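Local coordinates for protein Pcdhgc3 (Mus musculus, PDB 4ZI8) that probably acts as a calcium-dependent cell-adhesion protein that may help set up and maintain specific neuronal connections, represented here by its first three extracellular cadherin domains, at residues B[82-87]-B[113-118]. Numbering follows the deposited sequence.
Sequences LDREEL and VVVQDI. With CA (calcium ion), chain O; CA (calcium ion), chain P.
D117 OD1 is gripped by a calcium ion and by R84, whose NE donates a hydrogen bond and lies 3.1 Å from D117 OD1. That bond is bent, 148° at the hydrogen, and the N-H comes down from above the carboxylate plane, the guanidinium and carboxylate standing nearly perpendicular. The same guanidinium serves E85, with R84 NH2 3.1 Å from E85 OE2, while NE adds only a weak bond to that oxygen. The calcium and the arginine probably offset the negative charge of E85 OE2 and D117 OD1, which lie 2.9 Å apart as ligands of the same ion. R84 also bonds to G89, and D117 OD2 to N157.

E85 links two metals. Both its oxygens bind the calcium ion that D117 OD1 and the carbonyl oxygen I118 O also hold, E85 OE2 at 2.2 Å and E85 OE1 more loosely at 2.8 Å. E85 OE1 also binds the second calcium ion, at 2.3 Å, which it shares with D83 OD1 and a water. D83 caps the helix as well, E85 N donating to D83 OD1 over 3.0 Å; the same D83 OD1 thus serves as N-cap acceptor and as one ligand of the second calcium.

With R84 CG anti to the backbone N (chi1 -166°), the chain heads for V115, R84 CB packing on V115 CG1 at 3.9 Å, and bends at chi2 and chi3 bring CD against D117 CB and NE to its carboxylate. Replacing R84 by an alanine would probably leave D117 OD1 and E85 OE2 with the calcium but without the guanidinium, and open a gap beside D117 CB where CD lay. L82 CD2 and L87 CD1 make looser apolar contacts with V115 CG2.

E29 and D120 serve both ions, E30 completes the site of D83, and D153, from the second domain, completes that of D117, forming the interdomain site typical of cadherin repeats, where calcium bridges the first and second domains.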
ATOM      1  N   LEU B  82      12.645  45.841   9.556  1.00 23.37           N
ATOM      2  CA  LEU B  82      12.070  45.639   8.230  1.00 21.96           C
ATOM      3  C   LEU B  82      12.327  44.194   7.854  1.00 25.18           C
ATOM      4  O   LEU B  82      13.413  43.870   7.361  1.00 26.18           O
ATOM      5  CB  LEU B  82      12.695  46.579   7.194  1.00 19.62           C
ATOM      6  CG  LEU B  82      12.316  48.057   7.349  1.00 23.66           C
ATOM      7  CD1 LEU B  82      13.454  48.927   6.831  1.00 28.78           C
ATOM      8  CD2 LEU B  82      11.061  48.301   6.554  1.00 19.69           C
ATOM      9  N   ASP B  83      11.356  43.330   8.142  1.00 20.30           N
ATOM     10  CA  ASP B  83      11.450  41.913   7.809  1.00 20.21           C
ATOM     11  C   ASP B  83      10.641  41.698   6.565  1.00 20.76           C
ATOM     12  O   ASP B  83       9.400  41.725   6.613  1.00 20.51           O
ATOM     13  CB  ASP B  83      10.932  41.054   8.964  1.00 21.05           C
ATOM     14  CG  ASP B  83      10.799  39.595   8.600  1.00 21.81           C
ATOM     15  OD1 ASP B  83      11.481  39.100   7.670  1.00 22.11           O
ATOM     16  OD2 ASP B  83      10.003  38.932   9.291  1.00 26.93           O
ATOM     17  N   ARG B  84      11.334  41.544   5.440  1.00 19.62           N
ATOM     18  CA  ARG B  84      10.669  41.363   4.163  1.00 18.21           C
ATOM     19  C   ARG B  84       9.681  40.183   4.241  1.00 16.89           C
ATOM     20  O   ARG B  84       8.632  40.233   3.613  1.00 18.36           O
ATOM     21  CB  ARG B  84      11.706  41.159   3.031  1.00 19.29           C
ATOM     22  CG  ARG B  84      11.163  41.297   1.587  1.00 21.66           C
ATOM     23  CD  ARG B  84      11.830  40.304   0.633  1.00 22.95           C
ATOM     24  NE  ARG B  84      11.561  38.937   1.062  1.00 25.45           N
ATOM     25  CZ  ARG B  84      10.412  38.307   0.860  1.00 22.53           C
ATOM     26  NH1 ARG B  84       9.430  38.889   0.186  1.00 24.03           N
ATOM     27  NH2 ARG B  84      10.244  37.092   1.326  1.00 24.90           N
ATOM     28  N   GLU B  85       9.982  39.138   5.018  1.00 20.81           N
ATOM     29  CA  GLU B  85       9.088  37.988   5.038  1.00 21.30           C
ATOM     30  C   GLU B  85       7.733  38.377   5.606  1.00 23.65           C
ATOM     31  O   GLU B  85       6.695  37.974   5.071  1.00 28.57           O
ATOM     32  CB  GLU B  85       9.697  36.806   5.835  1.00 21.85           C
ATOM     33  CG  GLU B  85      10.683  35.982   5.005  1.00 19.89           C
ATOM     34  CD  GLU B  85      11.971  36.746   4.702  1.00 22.17           C
ATOM     35  OE1 GLU B  85      12.602  37.249   5.643  1.00 22.19           O
ATOM     36  OE2 GLU B  85      12.376  36.844   3.529  1.00 22.26           O
ATOM     37  N   GLU B  86       7.738  39.153   6.680  1.00 20.64           N
ATOM     38  CA  GLU B  86       6.506  39.650   7.281  1.00 21.91           C
ATOM     39  C   GLU B  86       5.799  40.651   6.393  1.00 24.27           C
ATOM     40  O   GLU B  86       4.574  40.675   6.318  1.00 25.76           O
ATOM     41  CB  GLU B  86       6.786  40.322   8.615  1.00 25.50           C
ATOM     42  CG  GLU B  86       5.516  40.720   9.351  1.00 30.94           C
ATOM     43  CD  GLU B  86       5.818  41.558  10.575  1.00 38.26           C
ATOM     44  OE1 GLU B  86       6.913  42.156  10.644  1.00 40.69           O
ATOM     45  OE2 GLU B  86       4.970  41.616  11.473  1.00 42.89           O
ATOM     46  N   LEU B  87       6.576  41.498   5.743  1.00 22.18           N
ATOM     47  CA  LEU B  87       6.005  42.610   4.985  1.00 25.63           C
ATOM     48  C   LEU B  87       5.272  42.113   3.762  1.00 25.90           C
ATOM     49  O   LEU B  87       4.146  42.558   3.471  1.00 24.02           O
ATOM     50  CB  LEU B  87       7.103  43.579   4.566  1.00 22.91           C
ATOM     51  CG  LEU B  87       7.627  44.515   5.662  1.00 26.57           C
ATOM     52  CD1 LEU B  87       8.918  45.212   5.246  1.00 22.43           C
ATOM     53  CD2 LEU B  87       6.574  45.546   5.908  1.00 29.79           C
ATOM     54  N   VAL B 113      10.566  52.847  -0.376  1.00 20.74           N
ATOM     55  CA  VAL B 113      11.799  52.132  -0.064  1.00 19.81           C
ATOM     56  C   VAL B 113      11.566  50.695  -0.481  1.00 18.09           C
ATOM     57  O   VAL B 113      10.609  50.061  -0.015  1.00 20.00           O
ATOM     58  CB  VAL B 113      12.185  52.231   1.435  1.00 18.41           C
ATOM     59  CG1 VAL B 113      13.435  51.420   1.728  1.00 16.53           C
ATOM     60  CG2 VAL B 113      12.421  53.679   1.841  1.00 19.25           C
ATOM     61  N   VAL B 114      12.368  50.226  -1.435  1.00 20.24           N
ATOM     62  CA  VAL B 114      12.354  48.816  -1.828  1.00 21.64           C
ATOM     63  C   VAL B 114      13.106  48.012  -0.771  1.00 20.71           C
ATOM     64  O   VAL B 114      14.235  48.361  -0.387  1.00 20.40           O
ATOM     65  CB  VAL B 114      12.986  48.595  -3.205  1.00 23.82           C
ATOM     66  CG1 VAL B 114      12.999  47.076  -3.548  1.00 24.37           C
ATOM     67  CG2 VAL B 114      12.242  49.412  -4.275  1.00 22.69           C
ATOM     68  N   VAL B 115      12.470  46.955  -0.269  1.00 21.49           N
ATOM     69  CA  VAL B 115      13.087  46.127   0.756  1.00 20.13           C
ATOM     70  C   VAL B 115      13.522  44.814   0.105  1.00 20.99           C
ATOM     71  O   VAL B 115      12.690  44.007  -0.342  1.00 17.78           O
ATOM     72  CB  VAL B 115      12.136  45.895   1.927  1.00 23.47           C
ATOM     73  CG1 VAL B 115      12.767  44.962   2.969  1.00 22.65           C
ATOM     74  CG2 VAL B 115      11.749  47.255   2.571  1.00 24.21           C
ATOM     75  N   GLN B 116      14.833  44.649  -0.022  1.00 17.82           N
ATOM     76  CA  GLN B 116      15.404  43.525  -0.751  1.00 20.52           C
ATOM     77  C   GLN B 116      15.619  42.313   0.145  1.00 21.83           C
ATOM     78  O   GLN B 116      16.056  42.455   1.276  1.00 21.92           O
ATOM     79  CB  GLN B 116      16.726  43.934  -1.387  1.00 22.74           C
ATOM     80  CG  GLN B 116      16.565  45.112  -2.377  1.00 26.09           C
ATOM     81  CD  GLN B 116      17.885  45.750  -2.759  1.00 35.33           C
ATOM     82  OE1 GLN B 116      18.849  45.736  -1.982  1.00 39.20           O
ATOM     83  NE2 GLN B 116      17.933  46.338  -3.956  1.00 38.63           N
ATOM     84  N   ASP B 117      15.356  41.123  -0.401  1.00 23.37           N
ATOM     85  CA  ASP B 117      15.468  39.855   0.338  1.00 19.34           C
ATOM     86  C   ASP B 117      16.868  39.521   0.724  1.00 17.36           C
ATOM     87  O   ASP B 117      17.772  39.678  -0.075  1.00 21.91           O
ATOM     88  CB  ASP B 117      14.917  38.695  -0.500  1.00 18.49           C
ATOM     89  CG  ASP B 117      14.748  37.415   0.307  1.00 16.34           C
ATOM     90  OD1 ASP B 117      14.273  37.480   1.461  1.00 17.78           O
ATOM     91  OD2 ASP B 117      15.058  36.323  -0.217  1.00 21.43           O
ATOM     92  N   ILE B 118      17.074  39.038   1.949  1.00 21.60           N
ATOM     93  CA  ILE B 118      18.326  38.366   2.245  1.00 19.20           C
ATOM     94  C   ILE B 118      17.982  36.941   2.669  1.00 15.97           C
ATOM     95  O   ILE B 118      16.836  36.634   3.060  1.00 15.95           O
ATOM     96  CB  ILE B 118      19.188  39.098   3.350  1.00 19.59           C
ATOM     97  CG1 ILE B 118      18.538  38.962   4.717  1.00 20.48           C
ATOM     98  CG2 ILE B 118      19.398  40.611   2.987  1.00 18.20           C
ATOM     99  CD1 ILE B 118      19.291  39.687   5.856  1.00 19.38           C
TER
HETATM  100 CA    CA O 402      14.596  36.940   3.667  1.00 20.52          CA
HETATM  101 CA    CA P 403      13.585  38.523   7.226  1.00 20.46          CA
HETATM  102  O   HOH W   1      13.235  36.689   8.751  1.00 19.78           O